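CrmK (Actinoalloteichus sp. WH1-2216-6, PDB 5I1V) is a covalently flavinylated FAD-dependent oxidase that takes part in recycling shunt products during caerulomycin biosynthesis. Local coordinates at residues 221-235 and 308-322. Residues are numbered along the deposited sequence; the frame is centred on the assembly and turned at random.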
# COMPACT_ATOMS: atom_id res chain seq x y z
N ALA A 221 -15.74 -11.42 -12.53
CA ALA A 221 -16.26 -10.75 -11.34
C ALA A 221 -15.65 -11.32 -10.06
O ALA A 221 -15.42 -10.59 -9.13
CB ALA A 221 -17.78 -10.83 -11.31
N SER A 222 -15.37 -12.62 -10.02
CA SER A 222 -14.85 -13.21 -8.79
C SER A 222 -14.14 -14.50 -9.10
O SER A 222 -14.31 -15.04 -10.21
CB SER A 222 -15.94 -13.38 -7.73
OG SER A 222 -16.70 -14.51 -7.95
N PHE A 223 -13.30 -14.90 -8.13
CA PHE A 223 -12.33 -15.95 -8.26
C PHE A 223 -12.39 -16.88 -7.06
O PHE A 223 -12.61 -16.43 -5.93
CB PHE A 223 -10.92 -15.37 -8.27
CG PHE A 223 -10.55 -14.76 -9.57
CD1 PHE A 223 -11.08 -13.56 -9.93
CD2 PHE A 223 -9.71 -15.41 -10.46
CE1 PHE A 223 -10.80 -12.99 -11.17
CE2 PHE A 223 -9.42 -14.85 -11.68
CZ PHE A 223 -9.96 -13.64 -12.04
N HIS A 224 -12.16 -18.15 -7.32
CA HIS A 224 -11.81 -19.10 -6.27
C HIS A 224 -10.30 -19.03 -6.08
O HIS A 224 -9.54 -19.10 -7.07
CB HIS A 224 -12.15 -20.54 -6.69
CG HIS A 224 -13.61 -20.80 -6.86
ND1 HIS A 224 -14.50 -20.80 -5.81
CD2 HIS A 224 -14.35 -21.08 -7.96
CE1 HIS A 224 -15.71 -21.06 -6.25
NE2 HIS A 224 -15.65 -21.24 -7.56
N VAL A 225 -9.86 -18.95 -4.83
CA VAL A 225 -8.47 -18.72 -4.51
C VAL A 225 -8.02 -19.88 -3.62
O VAL A 225 -8.77 -20.36 -2.80
CB VAL A 225 -8.28 -17.38 -3.77
CG1 VAL A 225 -6.82 -17.20 -3.38
CG2 VAL A 225 -8.78 -16.18 -4.62
N ALA A 226 -6.82 -20.38 -3.85
CA ALA A 226 -6.24 -21.40 -3.01
C ALA A 226 -4.84 -20.96 -2.63
O ALA A 226 -4.05 -20.55 -3.49
CB ALA A 226 -6.19 -22.73 -3.75
N ARG A 227 -4.53 -21.05 -1.35
CA ARG A 227 -3.24 -20.67 -0.85
C ARG A 227 -2.73 -21.93 -0.14
O ARG A 227 -3.44 -22.55 0.65
CB ARG A 227 -3.36 -19.46 0.06
CG ARG A 227 -4.31 -18.39 -0.52
CD ARG A 227 -3.79 -16.96 -0.47
NE ARG A 227 -3.64 -16.52 0.91
CZ ARG A 227 -2.56 -15.93 1.43
NH1 ARG A 227 -1.50 -15.62 0.68
NH2 ARG A 227 -2.56 -15.62 2.73
N VAL A 228 -1.55 -22.35 -0.53
CA VAL A 228 -1.02 -23.64 -0.16
C VAL A 228 0.36 -23.41 0.41
O VAL A 228 1.06 -22.55 -0.06
CB VAL A 228 -0.94 -24.52 -1.40
CG1 VAL A 228 -0.50 -25.93 -1.05
CG2 VAL A 228 -2.29 -24.58 -2.07
N SER A 229 0.77 -24.17 1.42
CA SER A 229 2.16 -24.16 1.86
C SER A 229 2.61 -25.57 2.21
O SER A 229 1.82 -26.36 2.69
CB SER A 229 2.32 -23.27 3.08
OG SER A 229 1.33 -23.58 4.02
N TRP A 230 3.88 -25.85 1.95
CA TRP A 230 4.48 -27.15 2.27
C TRP A 230 5.62 -26.90 3.25
O TRP A 230 6.47 -26.07 3.02
CB TRP A 230 5.07 -27.82 1.03
CG TRP A 230 4.12 -28.24 -0.02
CD1 TRP A 230 3.66 -29.50 -0.24
CD2 TRP A 230 3.56 -27.42 -1.05
NE1 TRP A 230 2.82 -29.52 -1.32
CE2 TRP A 230 2.74 -28.25 -1.84
CE3 TRP A 230 3.64 -26.04 -1.35
CZ2 TRP A 230 2.01 -27.76 -2.94
CZ3 TRP A 230 2.94 -25.56 -2.45
CH2 TRP A 230 2.14 -26.43 -3.24
N SER A 231 5.65 -27.64 4.36
CA SER A 231 6.63 -27.34 5.40
C SER A 231 8.01 -27.78 4.96
O SER A 231 8.20 -28.94 4.53
CB SER A 231 6.25 -28.02 6.74
OG SER A 231 7.33 -27.91 7.66
N TRP A 232 9.00 -26.90 5.10
CA TRP A 232 10.38 -27.27 4.85
C TRP A 232 10.86 -28.39 5.84
O TRP A 232 11.70 -29.21 5.48
CB TRP A 232 11.33 -26.07 4.98
CG TRP A 232 11.71 -25.52 3.65
CD1 TRP A 232 11.25 -24.35 3.06
CD2 TRP A 232 12.61 -26.12 2.71
NE1 TRP A 232 11.82 -24.21 1.83
CE2 TRP A 232 12.66 -25.27 1.58
CE3 TRP A 232 13.40 -27.28 2.71
CZ2 TRP A 232 13.45 -25.54 0.48
CZ3 TRP A 232 14.20 -27.56 1.60
CH2 TRP A 232 14.22 -26.69 0.50
N ALA A 233 10.33 -28.38 7.04
CA ALA A 233 10.72 -29.38 8.06
C ALA A 233 10.38 -30.80 7.60
O ALA A 233 10.91 -31.78 8.14
CB ALA A 233 10.01 -29.07 9.37
N GLU A 234 9.45 -30.91 6.64
CA GLU A 234 8.97 -32.19 6.18
C GLU A 234 9.42 -32.53 4.78
O GLU A 234 9.05 -33.54 4.25
CB GLU A 234 7.44 -32.22 6.23
CG GLU A 234 6.89 -32.31 7.62
CD GLU A 234 5.66 -31.45 7.85
OE1 GLU A 234 4.74 -31.40 6.99
OE2 GLU A 234 5.61 -30.82 8.93
N LEU A 235 10.25 -31.69 4.19
CA LEU A 235 10.57 -31.78 2.78
C LEU A 235 11.87 -32.55 2.57
O LEU A 235 12.82 -32.37 3.33
CB LEU A 235 10.72 -30.35 2.24
CG LEU A 235 10.77 -30.04 0.76
CD1 LEU A 235 9.59 -30.65 0.02
CD2 LEU A 235 10.77 -28.52 0.62
N VAL A 308 5.17 -35.03 1.49
CA VAL A 308 4.71 -33.90 2.35
C VAL A 308 3.30 -33.52 1.98
O VAL A 308 3.04 -33.22 0.82
CB VAL A 308 5.50 -32.57 2.16
CG1 VAL A 308 5.32 -31.68 3.38
CG2 VAL A 308 6.96 -32.80 1.88
N ALA A 309 2.39 -33.48 2.95
CA ALA A 309 1.02 -33.01 2.70
C ALA A 309 1.08 -31.50 2.88
O ALA A 309 1.69 -31.04 3.84
CB ALA A 309 0.05 -33.59 3.71
N PRO A 310 0.46 -30.74 1.97
CA PRO A 310 0.46 -29.29 2.18
C PRO A 310 -0.71 -28.79 3.03
O PRO A 310 -1.76 -29.42 3.02
CB PRO A 310 0.29 -28.75 0.76
CG PRO A 310 -0.57 -29.78 0.09
CD PRO A 310 -0.16 -31.11 0.68
N SER A 311 -0.55 -27.66 3.70
CA SER A 311 -1.67 -26.95 4.30
C SER A 311 -2.30 -26.08 3.23
O SER A 311 -1.60 -25.49 2.44
CB SER A 311 -1.21 -26.01 5.39
OG SER A 311 -0.30 -26.60 6.27
N LEU A 312 -3.60 -25.92 3.30
CA LEU A 312 -4.35 -25.29 2.22
C LEU A 312 -5.53 -24.52 2.83
O LEU A 312 -6.20 -25.01 3.73
CB LEU A 312 -4.83 -26.43 1.33
CG LEU A 312 -6.01 -26.33 0.39
CD1 LEU A 312 -5.66 -25.43 -0.77
CD2 LEU A 312 -6.34 -27.73 -0.11
N THR A 313 -5.76 -23.30 2.35
CA THR A 313 -6.99 -22.57 2.58
C THR A 313 -7.57 -22.21 1.21
O THR A 313 -6.81 -21.94 0.27
CB THR A 313 -6.78 -21.27 3.41
OG1 THR A 313 -8.05 -20.67 3.68
CG2 THR A 313 -5.99 -20.25 2.65
N ARG A 314 -8.88 -22.27 1.10
CA ARG A 314 -9.57 -21.94 -0.15
C ARG A 314 -10.70 -20.99 0.16
O ARG A 314 -11.33 -21.13 1.20
CB ARG A 314 -10.10 -23.22 -0.82
CG ARG A 314 -8.96 -24.09 -1.36
CD ARG A 314 -9.42 -25.39 -2.03
NE ARG A 314 -10.23 -25.17 -3.22
CZ ARG A 314 -10.62 -26.13 -4.06
NH1 ARG A 314 -10.26 -27.39 -3.88
NH2 ARG A 314 -11.37 -25.81 -5.11
N ARG A 315 -10.93 -20.01 -0.72
CA ARG A 315 -12.03 -19.08 -0.52
C ARG A 315 -12.34 -18.39 -1.84
O ARG A 315 -11.58 -18.48 -2.78
CB ARG A 315 -11.64 -18.03 0.51
CG ARG A 315 -10.47 -17.14 0.07
CD ARG A 315 -10.00 -16.20 1.18
NE ARG A 315 -11.13 -15.41 1.68
CZ ARG A 315 -11.06 -14.51 2.66
NH1 ARG A 315 -9.91 -14.20 3.24
NH2 ARG A 315 -12.18 -13.90 3.04
N ARG A 316 -13.47 -17.71 -1.89
CA ARG A 316 -13.92 -17.01 -3.08
C ARG A 316 -13.82 -15.51 -2.79
O ARG A 316 -14.19 -15.05 -1.72
CB ARG A 316 -15.34 -17.47 -3.33
CG ARG A 316 -16.03 -17.05 -4.60
CD ARG A 316 -17.47 -17.56 -4.52
NE ARG A 316 -18.28 -17.29 -5.71
CZ ARG A 316 -18.70 -16.09 -6.10
NH1 ARG A 316 -18.35 -14.99 -5.43
NH2 ARG A 316 -19.46 -15.97 -7.18
N LEU A 317 -13.31 -14.73 -3.74
CA LEU A 317 -13.19 -13.30 -3.50
C LEU A 317 -13.52 -12.51 -4.75
O LEU A 317 -13.36 -13.02 -5.87
CB LEU A 317 -11.77 -12.95 -3.06
CG LEU A 317 -11.38 -13.21 -1.60
CD1 LEU A 317 -9.93 -12.85 -1.42
CD2 LEU A 317 -12.25 -12.40 -0.65
N PRO A 318 -13.95 -11.25 -4.59
CA PRO A 318 -14.09 -10.46 -5.82
C PRO A 318 -12.74 -10.24 -6.51
O PRO A 318 -11.70 -10.29 -5.85
CB PRO A 318 -14.71 -9.16 -5.32
CG PRO A 318 -15.47 -9.53 -4.09
CD PRO A 318 -14.56 -10.58 -3.43
N TRP A 319 -12.74 -10.02 -7.82
CA TRP A 319 -11.49 -9.83 -8.56
C TRP A 319 -10.50 -8.82 -7.93
O TRP A 319 -9.33 -9.16 -7.67
CB TRP A 319 -11.72 -9.43 -10.05
CG TRP A 319 -10.39 -9.02 -10.62
CD1 TRP A 319 -9.35 -9.84 -10.90
CD2 TRP A 319 -9.91 -7.68 -10.84
NE1 TRP A 319 -8.27 -9.11 -11.28
CE2 TRP A 319 -8.59 -7.78 -11.28
CE3 TRP A 319 -10.50 -6.42 -10.76
CZ2 TRP A 319 -7.81 -6.67 -11.59
CZ3 TRP A 319 -9.73 -5.30 -11.08
CH2 TRP A 319 -8.41 -5.43 -11.47
N LEU A 320 -10.93 -7.58 -7.72
CA LEU A 320 -10.01 -6.58 -7.18
C LEU A 320 -9.47 -7.00 -5.82
O LEU A 320 -8.32 -6.80 -5.52
CB LEU A 320 -10.68 -5.21 -7.13
CG LEU A 320 -9.79 -4.04 -6.69
CD1 LEU A 320 -8.57 -3.86 -7.59
CD2 LEU A 320 -10.64 -2.79 -6.66
N ALA A 321 -10.30 -7.61 -5.00
CA ALA A 321 -9.86 -8.17 -3.74
C ALA A 321 -8.82 -9.27 -3.93
O ALA A 321 -7.77 -9.29 -3.25
CB ALA A 321 -11.05 -8.67 -2.93
N THR A 322 -9.04 -10.17 -4.89
CA THR A 322 -7.98 -11.23 -5.07
C THR A 322 -6.67 -10.61 -5.60
O THR A 322 -5.56 -11.03 -5.25
CB THR A 322 -8.42 -12.56 -5.80
OG1 THR A 322 -7.81 -12.70 -7.08
CG2 THR A 322 -9.90 -12.72 -5.95
O HOH W 1 -10.96 -22.43 -4.23
O HOH W 2 3.44 -29.40 4.97
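Val225 N donates to Arg315 O at 2.7 Å, one of eight backbone bonds pairing Phe223, Val225, Arg227 and Ser229 reciprocally with Leu317, Arg315, Thr313 and Ser311 in an antiparallel ladder. Trp319 N reaches Ala221 O (3.0 Å) from above the carbonyl plane, tying helix 319-326 to the ladder. At the other end, a water accepts from Ser231 N and donates to Ala309 O and Glu234 OE1. Across one face of Trp230, Pro310 CB sits 3.5 Å from the five-ring centroid, 17° off its normal, a CH-pi contact; chi1 of -66° sets the indole beside its backbone N. Val228 CG1 lies over the same face. Trp230 NE1 is buried without a partner. Losing the indole to an alanine is likely to leave Pro310 CB and Val228 CG1 without their shared flat surface. Val228 CG2 meets Leu312 CD1. On the opposite face of the sheet, Phe223 CE1 approaches the indole edge of Trp319 at CD1 (3.5 Å), rings inclined at 50°. Within this chain, strand 311-318 edges the antiparallel sheet that, as in relatives, probably forms the substrate domain; 222-231 separates it from 277-285, helix 291-303 packs against Ala226 and Leu312, and Arg315 NH1 hydrogen-bonds to Gly337 O of the second subunit.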